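Local coordinates for protein putative glycosidase ph117-related (Bacteroides thetaiotaomicron, PDB 5A7V) that probably hydrolyses or phosphorolyses beta-mannosidic linkages as a member of glycoside hydrolase family 130, and binds mannose in its pocket, at residues N32-R44 and T323-E337. Residues are numbered along the deposited sequence; the frame is centred on the assembly and turned at random.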
loop_
_atom_site.group_PDB
_atom_site.type_symbol
_atom_site.label_atom_id
_atom_site.label_comp_id
_atom_site.label_asym_id
_atom_site.label_seq_id
_atom_site.Cartn_x
_atom_site.Cartn_y
_atom_site.Cartn_z
ATOM N N ASN A 32 -19.210 -6.590 -12.853
ATOM C CA ASN A 32 -17.792 -6.959 -12.772
ATOM C C ASN A 32 -17.679 -8.139 -11.814
ATOM O O ASN A 32 -17.410 -7.968 -10.625
ATOM C CB ASN A 32 -17.011 -5.765 -12.284
ATOM C CG ASN A 32 -15.512 -6.028 -12.128
ATOM O OD1 ASN A 32 -14.940 -6.992 -12.657
ATOM N ND2 ASN A 32 -14.864 -5.110 -11.474
ATOM N N VAL A 33 -17.858 -9.340 -12.333
ATOM C CA VAL A 33 -17.945 -10.545 -11.479
ATOM C C VAL A 33 -16.554 -10.990 -11.043
ATOM O O VAL A 33 -15.622 -10.975 -11.834
ATOM C CB VAL A 33 -18.633 -11.691 -12.219
ATOM C CG1 VAL A 33 -18.687 -12.961 -11.377
ATOM C CG2 VAL A 33 -20.036 -11.292 -12.708
ATOM N N LEU A 34 -16.425 -11.334 -9.759
ATOM C CA LEU A 34 -15.159 -11.794 -9.177
ATOM C C LEU A 34 -15.057 -13.300 -9.158
ATOM O O LEU A 34 -16.063 -13.976 -8.962
ATOM C CB LEU A 34 -15.011 -11.251 -7.762
ATOM C CG LEU A 34 -14.943 -9.738 -7.564
ATOM C CD1 LEU A 34 -14.991 -9.365 -6.073
ATOM C CD2 LEU A 34 -13.706 -9.201 -8.257
ATOM N N PRO A 35 -13.833 -13.840 -9.320
ATOM C CA PRO A 35 -13.674 -15.286 -9.035
ATOM C C PRO A 35 -13.853 -15.560 -7.527
ATOM O O PRO A 35 -13.765 -14.617 -6.691
ATOM C CB PRO A 35 -12.262 -15.574 -9.495
ATOM C CG PRO A 35 -11.576 -14.285 -9.582
ATOM C CD PRO A 35 -12.556 -13.170 -9.599
ATOM N N ASP A 36 -14.074 -16.838 -7.198
ATOM C CA ASP A 36 -14.371 -17.247 -5.816
ATOM C C ASP A 36 -13.250 -16.909 -4.813
ATOM O O ASP A 36 -13.509 -16.778 -3.610
ATOM C CB ASP A 36 -14.675 -18.746 -5.824
ATOM C CG ASP A 36 -15.188 -19.275 -4.494
ATOM O OD1 ASP A 36 -16.109 -18.691 -3.896
ATOM O OD2 ASP A 36 -14.663 -20.327 -4.061
ATOM N N TRP A 37 -12.015 -16.821 -5.298
ATOM C CA TRP A 37 -10.825 -16.619 -4.426
ATOM C C TRP A 37 -10.554 -15.172 -4.052
ATOM O O TRP A 37 -9.759 -14.880 -3.177
ATOM C CB TRP A 37 -9.578 -17.240 -5.069
ATOM C CG TRP A 37 -9.239 -16.715 -6.427
ATOM C CD1 TRP A 37 -9.554 -17.297 -7.618
ATOM C CD2 TRP A 37 -8.534 -15.496 -6.743
ATOM N NE1 TRP A 37 -9.078 -16.532 -8.663
ATOM C CE2 TRP A 37 -8.467 -15.408 -8.161
ATOM C CE3 TRP A 37 -7.930 -14.505 -5.982
ATOM C CZ2 TRP A 37 -7.832 -14.346 -8.800
ATOM C CZ3 TRP A 37 -7.277 -13.474 -6.618
ATOM C CH2 TRP A 37 -7.264 -13.376 -8.034
ATOM N N ALA A 38 -11.199 -14.239 -4.787
ATOM C CA ALA A 38 -10.888 -12.823 -4.653
ATOM C C ALA A 38 -11.687 -12.120 -3.554
ATOM O O ALA A 38 -12.848 -12.417 -3.304
ATOM C CB ALA A 38 -11.150 -12.111 -5.982
ATOM N N PHE A 39 -11.031 -11.185 -2.901
ATOM C CA PHE A 39 -11.708 -10.339 -1.896
ATOM C C PHE A 39 -12.610 -9.303 -2.562
ATOM O O PHE A 39 -12.233 -8.682 -3.540
ATOM C CB PHE A 39 -10.669 -9.585 -1.011
ATOM C CG PHE A 39 -9.846 -10.486 -0.142
ATOM C CD1 PHE A 39 -8.758 -11.151 -0.657
ATOM C CD2 PHE A 39 -10.149 -10.672 1.200
ATOM C CE1 PHE A 39 -8.003 -12.016 0.155
ATOM C CE2 PHE A 39 -9.406 -11.543 1.994
ATOM C CZ PHE A 39 -8.344 -12.215 1.455
ATOM N N GLY A 40 -13.778 -9.069 -1.947
ATOM C CA GLY A 40 -14.651 -7.996 -2.409
ATOM C C GLY A 40 -16.063 -8.428 -2.667
ATOM O O GLY A 40 -16.401 -9.607 -2.548
ATOM N N GLY A 41 -16.921 -7.480 -3.067
ATOM C CA GLY A 41 -16.543 -6.077 -3.265
ATOM C C GLY A 41 -16.358 -5.272 -1.982
ATOM O O GLY A 41 -16.857 -5.678 -0.922
ATOM N N PHE A 42 -15.598 -4.180 -2.098
ATOM C CA PHE A 42 -15.388 -3.223 -1.019
ATOM C C PHE A 42 -16.275 -2.003 -1.242
ATOM O O PHE A 42 -16.053 -1.237 -2.203
ATOM C CB PHE A 42 -13.932 -2.820 -0.944
ATOM C CG PHE A 42 -12.993 -3.942 -0.540
ATOM C CD1 PHE A 42 -12.555 -4.892 -1.455
ATOM C CD2 PHE A 42 -12.525 -4.023 0.771
ATOM C CE1 PHE A 42 -11.691 -5.896 -1.068
ATOM C CE2 PHE A 42 -11.644 -5.022 1.157
ATOM C CZ PHE A 42 -11.220 -5.964 0.247
ATOM N N GLU A 43 -17.236 -1.791 -0.340
ATOM C CA GLU A 43 -18.201 -0.730 -0.493
ATOM C C GLU A 43 -17.765 0.490 0.317
ATOM O O GLU A 43 -17.468 0.396 1.512
ATOM C CB GLU A 43 -19.563 -1.226 -0.041
ATOM C CG GLU A 43 -20.681 -0.225 -0.185
ATOM C CD GLU A 43 -22.062 -0.799 0.072
ATOM O OE1 GLU A 43 -22.256 -2.015 0.209
ATOM O OE2 GLU A 43 -22.982 0.006 0.091
ATOM N N ARG A 44 -17.759 1.659 -0.320
ATOM C CA ARG A 44 -17.472 2.926 0.338
ATOM C C ARG A 44 -18.681 3.297 1.205
ATOM O O ARG A 44 -19.814 3.347 0.697
ATOM C CB ARG A 44 -17.266 3.989 -0.719
ATOM C CG ARG A 44 -16.062 3.765 -1.638
ATOM C CD ARG A 44 -16.232 4.590 -2.926
ATOM N NE ARG A 44 -15.189 4.425 -3.944
ATOM C CZ ARG A 44 -15.144 3.421 -4.832
ATOM N NH1 ARG A 44 -16.063 2.475 -4.837
ATOM N NH2 ARG A 44 -14.198 3.416 -5.738
ATOM N N THR A 323 -2.997 -16.829 -11.321
ATOM C CA THR A 323 -3.952 -16.037 -12.112
ATOM C C THR A 323 -4.051 -14.654 -11.503
ATOM O O THR A 323 -3.586 -14.386 -10.377
ATOM C CB THR A 323 -5.330 -16.724 -12.155
ATOM O OG1 THR A 323 -6.192 -16.001 -13.070
ATOM C CG2 THR A 323 -5.978 -16.844 -10.798
ATOM N N ARG A 324 -4.659 -13.749 -12.285
ATOM C CA ARG A 324 -4.999 -12.415 -11.820
ATOM C C ARG A 324 -6.324 -11.983 -12.407
ATOM O O ARG A 324 -6.762 -12.526 -13.421
ATOM C CB ARG A 324 -3.901 -11.390 -12.131
ATOM C CG ARG A 324 -3.578 -11.217 -13.609
ATOM C CD ARG A 324 -2.555 -10.132 -13.863
ATOM N NE ARG A 324 -1.640 -10.509 -14.959
ATOM C CZ ARG A 324 -0.561 -9.825 -15.308
ATOM N NH1 ARG A 324 -0.406 -8.570 -14.914
ATOM N NH2 ARG A 324 0.338 -10.346 -16.099
ATOM N N LEU A 325 -6.971 -11.027 -11.744
ATOM C CA LEU A 325 -8.216 -10.465 -12.300
ATOM C C LEU A 325 -7.956 -9.761 -13.622
ATOM O O LEU A 325 -6.960 -9.081 -13.759
ATOM C CB LEU A 325 -8.850 -9.447 -11.339
ATOM C CG LEU A 325 -9.050 -9.880 -9.897
ATOM C CD1 LEU A 325 -9.652 -8.744 -9.075
ATOM C CD2 LEU A 325 -9.887 -11.140 -9.836
ATOM N N ASP A 326 -8.891 -9.895 -14.578
ATOM C CA ASP A 326 -8.743 -9.226 -15.882
ATOM C C ASP A 326 -9.146 -7.759 -15.871
ATOM O O ASP A 326 -8.715 -6.995 -16.749
ATOM C CB ASP A 326 -9.499 -10.021 -16.945
ATOM C CG ASP A 326 -8.745 -11.292 -17.361
ATOM O OD1 ASP A 326 -7.489 -11.289 -17.379
ATOM O OD2 ASP A 326 -9.413 -12.320 -17.575
ATOM N N GLU A 327 -9.987 -7.389 -14.911
ATOM C CA GLU A 327 -10.557 -6.043 -14.730
ATOM C C GLU A 327 -10.262 -5.645 -13.291
ATOM O O GLU A 327 -10.244 -6.506 -12.406
ATOM C CB GLU A 327 -12.074 -6.038 -14.946
ATOM C CG GLU A 327 -12.548 -6.639 -16.281
ATOM C CD GLU A 327 -12.122 -5.889 -17.453
ATOM O OE1 GLU A 327 -11.706 -4.734 -17.319
ATOM O OE2 GLU A 327 -12.285 -6.454 -18.573
ATOM N N PRO A 328 -10.073 -4.360 -13.016
ATOM C CA PRO A 328 -9.824 -3.968 -11.623
ATOM C C PRO A 328 -11.057 -4.188 -10.791
ATOM O O PRO A 328 -12.169 -3.995 -11.252
ATOM C CB PRO A 328 -9.457 -2.491 -11.727
ATOM C CG PRO A 328 -10.182 -1.989 -12.975
ATOM C CD PRO A 328 -10.186 -3.183 -13.913
ATOM N N PHE A 329 -10.862 -4.550 -9.515
ATOM C CA PHE A 329 -12.008 -4.748 -8.590
ATOM C C PHE A 329 -12.437 -3.431 -7.907
ATOM O O PHE A 329 -13.545 -3.340 -7.361
ATOM C CB PHE A 329 -11.744 -5.828 -7.506
ATOM C CG PHE A 329 -10.745 -5.432 -6.423
ATOM C CD1 PHE A 329 -9.394 -5.470 -6.637
ATOM C CD2 PHE A 329 -11.209 -4.958 -5.212
ATOM C CE1 PHE A 329 -8.488 -5.076 -5.653
ATOM C CE2 PHE A 329 -10.324 -4.577 -4.221
ATOM C CZ PHE A 329 -8.974 -4.649 -4.421
ATOM N N PHE A 330 -11.557 -2.434 -7.960
ATOM C CA PHE A 330 -11.747 -1.153 -7.243
ATOM C C PHE A 330 -11.006 -0.138 -8.092
ATOM O O PHE A 330 -9.845 -0.330 -8.467
ATOM C CB PHE A 330 -11.169 -1.280 -5.824
ATOM C CG PHE A 330 -11.648 -0.234 -4.837
ATOM C CD1 PHE A 330 -12.919 -0.294 -4.322
ATOM C CD2 PHE A 330 -10.826 0.799 -4.428
ATOM C CE1 PHE A 330 -13.371 0.664 -3.420
ATOM C CE2 PHE A 330 -11.272 1.750 -3.534
ATOM C CZ PHE A 330 -12.548 1.663 -3.029
ATOM N N ARG A 331 -11.694 0.965 -8.409
ATOM C CA ARG A 331 -11.122 1.973 -9.314
ATOM C C ARG A 331 -11.660 3.335 -8.923
ATOM O O ARG A 331 -12.638 3.418 -8.175
ATOM C CB ARG A 331 -11.415 1.652 -10.787
ATOM C CG ARG A 331 -12.873 1.751 -11.176
ATOM C CD ARG A 331 -13.067 1.317 -12.611
ATOM N NE ARG A 331 -14.459 1.289 -13.032
ATOM C CZ ARG A 331 -15.112 2.343 -13.538
ATOM N NH1 ARG A 331 -14.512 3.504 -13.710
ATOM N NH2 ARG A 331 -16.378 2.185 -13.866
ATOM N N PRO A 332 -11.048 4.408 -9.458
ATOM C CA PRO A 332 -11.608 5.711 -9.078
ATOM C C PRO A 332 -13.062 5.909 -9.542
ATOM O O PRO A 332 -13.376 5.733 -10.737
ATOM C CB PRO A 332 -10.673 6.721 -9.764
ATOM C CG PRO A 332 -9.334 6.000 -9.761
ATOM C CD PRO A 332 -9.747 4.568 -10.118
ATOM N N MET A 333 -13.932 6.254 -8.604
ATOM C CA MET A 333 -15.349 6.464 -8.851
ATOM C C MET A 333 -15.823 7.838 -8.362
ATOM O O MET A 333 -16.632 8.476 -9.014
ATOM C CB MET A 333 -16.196 5.386 -8.185
ATOM C CG MET A 333 -15.980 3.967 -8.661
ATOM S SD MET A 333 -16.398 3.615 -10.336
ATOM C CE MET A 333 -18.190 3.785 -10.249
ATOM N N ASP A 334 -15.320 8.305 -7.239
ATOM C CA ASP A 334 -15.666 9.606 -6.689
ATOM C C ASP A 334 -14.669 10.689 -7.145
ATOM O O ASP A 334 -13.543 10.410 -7.544
ATOM C CB ASP A 334 -15.738 9.521 -5.154
ATOM C CG ASP A 334 -16.896 8.668 -4.669
ATOM O OD1 ASP A 334 -17.828 8.340 -5.449
ATOM O OD2 ASP A 334 -16.940 8.328 -3.475
ATOM N N SER A 335 -15.109 11.948 -7.065
ATOM C CA SER A 335 -14.322 13.047 -7.589
ATOM C C SER A 335 -12.903 13.129 -7.081
ATOM O O SER A 335 -11.953 13.350 -7.841
ATOM C CB SER A 335 -15.063 14.380 -7.364
ATOM O OG SER A 335 -15.175 14.674 -5.980
ATOM N N PHE A 336 -12.737 12.911 -5.759
ATOM C CA PHE A 336 -11.432 13.041 -5.121
ATOM C C PHE A 336 -10.559 11.793 -5.315
ATOM O O PHE A 336 -9.341 11.847 -5.002
ATOM C CB PHE A 336 -11.622 13.377 -3.630
ATOM C CG PHE A 336 -12.608 12.492 -2.945
ATOM C CD1 PHE A 336 -12.210 11.254 -2.478
ATOM C CD2 PHE A 336 -13.943 12.856 -2.810
ATOM C CE1 PHE A 336 -13.125 10.395 -1.919
ATOM C CE2 PHE A 336 -14.878 12.013 -2.267
ATOM C CZ PHE A 336 -14.471 10.756 -1.793
ATOM N N GLU A 337 -11.134 10.713 -5.887
ATOM C CA GLU A 337 -10.357 9.575 -6.399
ATOM C C GLU A 337 -9.895 9.835 -7.840
ATOM O O GLU A 337 -8.811 9.436 -8.257
ATOM C CB GLU A 337 -11.142 8.289 -6.316
ATOM C CG GLU A 337 -11.625 7.943 -4.905
ATOM C CD GLU A 337 -12.682 6.854 -4.824
ATOM O OE1 GLU A 337 -13.245 6.441 -5.891
ATOM O OE2 GLU A 337 -12.969 6.344 -3.685
HETATM O O HOH W 1 -12.479 -7.588 -11.194
HETATM O O HOH W 2 -14.733 -3.519 -4.827
#
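The Arg44 guanidinium lies flat on the Phe330 ring, planes 16° and centres 4.2 Å apart, a cation-pi stack; Met333 CB covers the opposite face of the guanidinium, and Glu337 and Arg331 O meet its edge. Extended from CG to NE, the arginine grips the Glu337 carboxylate side-on: NE reaches the syn lone pair of Glu337 OE2 (2.9 Å, 169°), while NH2 bonds Glu337 OE1 (3.2 Å). OE1 also accepts hydrogen bonds from Met333 N and Asp334 N, so three donors hold it at the start of helix 335-338. The Tyr363 hydroxyl hydrogen-bonds OE2, and Asp384 salt-bridges Arg44 NH1. In this family's five-bladed beta-propeller fold, the contact lays the N-terminal loop along the link between strand 320-324 and that helix. The Phe42 and Phe329 rings meet obliquely, Phe42 CD1 3.6 Å from Phe329 CE2, and a water joins Phe42 N to Phe329 O. Leu325 CD2 presses tightly on Pro35 CD (3.4 Å) and touches Trp37, whose indole also meets Thr323 CG2. Asn32, its CG turned away from its own N (chi1 179°), donates a bent bond from ND2 to Pro328 O (2.9 Å) and another to Asp384 O; a second water bridges OD1 to Glu327 O.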